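Local coordinates for sister chromatid cohesion protein (Chaetomium thermophilum, PDB 5T8V) that probably acts as a chromatin-binding loader of cohesin, represented here by its C-terminal HEAT-repeat part, at residues Arg971-Tyr976 against Arg1029-Asp1034. Numbering follows the deposited sequence.
Sequences RQFDRY and RKPALD
Phe-973 and Asp-974 both turn CG anti to the backbone N, with chi1 at 163° and -178°, and this brings the ring to Pro-1031 and Ala-1032, and the carboxylate to Pro-1031. The contact joins two neighbouring helices of a HEAT-repeat array, 969-986 and 1026-1042. The two short segments run nearly parallel, 8° apart, with their axes 8.9 Å from each other. Pro-1031 is central to the contact: both Phe-973 and Asp-974 pack on it. Its CB points at the other helix, and its CA lies 5.4 Å from the CA of Asp-974. The side chain of Phe-973 crosses the proline obliquely, bringing CE2 to 3.8 Å from Pro-1031 CG. The far end of the ring reaches further. Its CZ lies 3.8 Å from the CB of Ala-1032, and that methyl sits at the ring edge, near the ring plane. Phe-1019 and, from helix 940-960, Thr-956 also pack on Phe-973, and the ring is buried. An alanine in place of Phe-973 would probably open a gap beside Pro-1031 CG and leave the methyl of Ala-1032 without its aromatic neighbour. Pro-1031 has no N-H to give to the preceding turn, and helix 1026-1042 is kinked there. Asp-974 lies on the more open side of the contact. The Lys-1030 ammonium is not in contact with this carboxylate, but its opposite charge may steady it weakly. The Asp-974 side chain crosses the proline ring at about a right angle, with OD2 3.3 Å from Pro-1031 CB and 3.4 Å from Pro-1031 CG.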
ATOM      1  N   ARG A 971      18.573  10.456  62.182  1.00 57.30           N
ATOM      2  CA  ARG A 971      19.251  10.549  60.893  1.00 55.13           C
ATOM      3  C   ARG A 971      20.695  10.076  61.005  1.00 52.21           C
ATOM      4  O   ARG A 971      21.197   9.371  60.118  1.00 50.18           O
ATOM      5  CB  ARG A 971      19.177  11.983  60.367  1.00 57.51           C
ATOM      6  CG  ARG A 971      17.748  12.476  60.163  1.00 61.25           C
ATOM      7  CD  ARG A 971      17.684  13.846  59.502  1.00 65.02           C
ATOM      8  NE  ARG A 971      18.179  14.910  60.372  1.00 67.98           N
ATOM      9  CZ  ARG A 971      18.003  16.208  60.141  1.00 71.20           C
ATOM     10  NH1 ARG A 971      17.339  16.615  59.065  1.00 72.48           N
ATOM     11  NH2 ARG A 971      18.490  17.104  60.989  1.00 72.41           N
ATOM     12  N   GLN A 972      21.376  10.442  62.094  1.00 56.84           N
ATOM     13  CA  GLN A 972      22.701   9.893  62.362  1.00 54.54           C
ATOM     14  C   GLN A 972      22.676   8.373  62.293  1.00 51.11           C
ATOM     15  O   GLN A 972      23.511   7.753  61.622  1.00 50.05           O
ATOM     16  CB  GLN A 972      23.197  10.353  63.733  1.00 56.76           C
ATOM     17  CG  GLN A 972      23.417  11.848  63.863  1.00 60.01           C
ATOM     18  CD  GLN A 972      24.065  12.219  65.183  1.00 62.16           C
ATOM     19  OE1 GLN A 972      24.796  11.421  65.773  1.00 62.16           O
ATOM     20  NE2 GLN A 972      23.797  13.430  65.657  1.00 63.79           N
ATOM     21  N   PHE A 973      21.718   7.752  62.987  1.00 43.67           N
ATOM     22  CA  PHE A 973      21.604   6.299  62.934  1.00 41.50           C
ATOM     23  C   PHE A 973      21.324   5.817  61.519  1.00 39.82           C
ATOM     24  O   PHE A 973      21.851   4.783  61.095  1.00 39.09           O
ATOM     25  CB  PHE A 973      20.503   5.805  63.865  1.00 43.47           C
ATOM     26  CG  PHE A 973      20.073   4.403  63.565  1.00 42.97           C
ATOM     27  CD1 PHE A 973      20.862   3.333  63.945  1.00 42.31           C
ATOM     28  CD2 PHE A 973      18.900   4.154  62.873  1.00 43.20           C
ATOM     29  CE1 PHE A 973      20.486   2.043  63.654  1.00 41.71           C
ATOM     30  CE2 PHE A 973      18.514   2.859  62.581  1.00 42.49           C
ATOM     31  CZ  PHE A 973      19.308   1.802  62.975  1.00 41.74           C
ATOM     32  N   ASP A 974      20.470   6.530  60.784  1.00 39.83           N
ATOM     33  CA  ASP A 974      20.226   6.164  59.394  1.00 39.16           C
ATOM     34  C   ASP A 974      21.538   6.058  58.633  1.00 38.64           C
ATOM     35  O   ASP A 974      21.760   5.098  57.884  1.00 37.91           O
ATOM     36  CB  ASP A 974      19.303   7.188  58.731  1.00 39.85           C
ATOM     37  CG  ASP A 974      18.971   6.829  57.294  1.00 39.44           C
ATOM     38  OD1 ASP A 974      19.818   7.073  56.410  1.00 39.20           O
ATOM     39  OD2 ASP A 974      17.863   6.307  57.049  1.00 39.55           O
ATOM     40  N   ARG A 975      22.434   7.027  58.829  1.00 51.23           N
ATOM     41  CA  ARG A 975      23.698   6.997  58.105  1.00 51.15           C
ATOM     42  C   ARG A 975      24.605   5.879  58.609  1.00 50.46           C
ATOM     43  O   ARG A 975      25.249   5.192  57.811  1.00 49.38           O
ATOM     44  CB  ARG A 975      24.403   8.349  58.212  1.00 52.58           C
ATOM     45  CG  ARG A 975      25.451   8.570  57.137  1.00 52.96           C
ATOM     46  CD  ARG A 975      24.809   8.713  55.761  1.00 54.28           C
ATOM     47  NE  ARG A 975      25.785   8.671  54.683  1.00 54.36           N
ATOM     48  CZ  ARG A 975      25.464   8.657  53.395  1.00 54.97           C
ATOM     49  NH1 ARG A 975      24.190   8.683  53.021  1.00 54.10           N
ATOM     50  NH2 ARG A 975      26.417   8.615  52.475  1.00 55.62           N
ATOM     51  N   TYR A 976      24.675   5.683  59.926  1.00 51.89           N
ATOM     52  CA  TYR A 976      25.480   4.593  60.468  1.00 52.04           C
ATOM     53  C   TYR A 976      25.045   3.256  59.878  1.00 49.75           C
ATOM     54  O   TYR A 976      25.851   2.527  59.284  1.00 48.14           O
ATOM     55  CB  TYR A 976      25.367   4.566  61.995  1.00 54.45           C
ATOM     56  CG  TYR A 976      26.031   5.728  62.707  1.00 56.95           C
ATOM     57  CD1 TYR A 976      27.227   6.265  62.248  1.00 57.41           C
ATOM     58  CD2 TYR A 976      25.460   6.283  63.847  1.00 58.91           C
ATOM     59  CE1 TYR A 976      27.834   7.321  62.900  1.00 59.71           C
ATOM     60  CE2 TYR A 976      26.061   7.339  64.505  1.00 60.98           C
ATOM     61  CZ  TYR A 976      27.247   7.854  64.028  1.00 62.22           C
ATOM     62  OH  TYR A 976      27.847   8.906  64.680  1.00 65.67           O
ATOM     63  N   ARG A1029      13.281   1.933  62.279  1.00 57.12           N
ATOM     64  CA  ARG A1029      13.068   0.570  61.808  1.00 54.23           C
ATOM     65  C   ARG A1029      13.403   0.429  60.331  1.00 50.86           C
ATOM     66  O   ARG A1029      13.842  -0.642  59.897  1.00 49.97           O
ATOM     67  CB  ARG A1029      11.621   0.145  62.059  1.00 55.48           C
ATOM     68  CG  ARG A1029      11.256  -0.016  63.525  1.00 57.62           C
ATOM     69  CD  ARG A1029       9.808  -0.447  63.679  1.00 59.39           C
ATOM     70  NE  ARG A1029       9.584  -1.799  63.172  1.00 58.98           N
ATOM     71  CZ  ARG A1029       8.384  -2.340  62.978  1.00 59.88           C
ATOM     72  NH1 ARG A1029       7.284  -1.645  63.242  1.00 61.29           N
ATOM     73  NH2 ARG A1029       8.282  -3.578  62.514  1.00 58.83           N
ATOM     74  N   LYS A1030      13.205   1.493  59.538  1.00 45.89           N
ATOM     75  CA  LYS A1030      13.474   1.380  58.104  1.00 42.89           C
ATOM     76  C   LYS A1030      14.958   1.181  57.831  1.00 40.76           C
ATOM     77  O   LYS A1030      15.340   0.116  57.315  1.00 39.33           O
ATOM     78  CB  LYS A1030      12.903   2.593  57.362  1.00 42.81           C
ATOM     79  CG  LYS A1030      13.240   2.599  55.876  1.00 42.14           C
ATOM     80  CD  LYS A1030      12.755   3.854  55.176  1.00 43.09           C
ATOM     81  CE  LYS A1030      13.242   3.899  53.734  1.00 42.21           C
ATOM     82  NZ  LYS A1030      14.731   3.891  53.640  1.00 41.76           N
ATOM     83  N   PRO A1031      15.844   2.130  58.147  1.00 43.99           N
ATOM     84  CA  PRO A1031      17.261   1.943  57.800  1.00 41.98           C
ATOM     85  C   PRO A1031      17.909   0.763  58.500  1.00 41.17           C
ATOM     86  O   PRO A1031      18.927   0.256  58.011  1.00 40.38           O
ATOM     87  CB  PRO A1031      17.904   3.272  58.220  1.00 42.42           C
ATOM     88  CG  PRO A1031      17.001   3.814  59.265  1.00 44.25           C
ATOM     89  CD  PRO A1031      15.622   3.392  58.877  1.00 45.15           C
ATOM     90  N   ALA A1032      17.356   0.308  59.625  1.00 38.15           N
ATOM     91  CA  ALA A1032      17.866  -0.900  60.268  1.00 39.12           C
ATOM     92  C   ALA A1032      17.594  -2.127  59.408  1.00 39.13           C
ATOM     93  O   ALA A1032      18.509  -2.901  59.096  1.00 39.49           O
ATOM     94  CB  ALA A1032      17.237  -1.064  61.651  1.00 40.51           C
ATOM     95  N   LEU A1033      16.333  -2.317  59.010  1.00 41.50           N
ATOM     96  CA  LEU A1033      15.991  -3.437  58.142  1.00 40.79           C
ATOM     97  C   LEU A1033      16.720  -3.338  56.809  1.00 39.28           C
ATOM     98  O   LEU A1033      17.153  -4.352  56.250  1.00 39.13           O
ATOM     99  CB  LEU A1033      14.478  -3.493  57.938  1.00 41.08           C
ATOM    100  CG  LEU A1033      13.711  -3.965  59.176  1.00 42.84           C
ATOM    101  CD1 LEU A1033      12.241  -3.624  59.053  1.00 44.06           C
ATOM    102  CD2 LEU A1033      13.894  -5.463  59.393  1.00 43.13           C
ATOM    103  N   ASP A1034      16.867  -2.120  56.282  1.00 41.59           N
ATOM    104  CA  ASP A1034      17.657  -1.926  55.071  1.00 40.56           C
ATOM    105  C   ASP A1034      19.084  -2.416  55.278  1.00 40.64           C
ATOM    106  O   ASP A1034      19.637  -3.144  54.442  1.00 40.13           O
ATOM    107  CB  ASP A1034      17.645  -0.448  54.678  1.00 40.66           C
ATOM    108  CG  ASP A1034      18.158  -0.211  53.272  1.00 41.17           C
ATOM    109  OD1 ASP A1034      18.775  -1.130  52.694  1.00 41.68           O
ATOM    110  OD2 ASP A1034      17.948   0.902  52.742  1.00 41.49           O
TER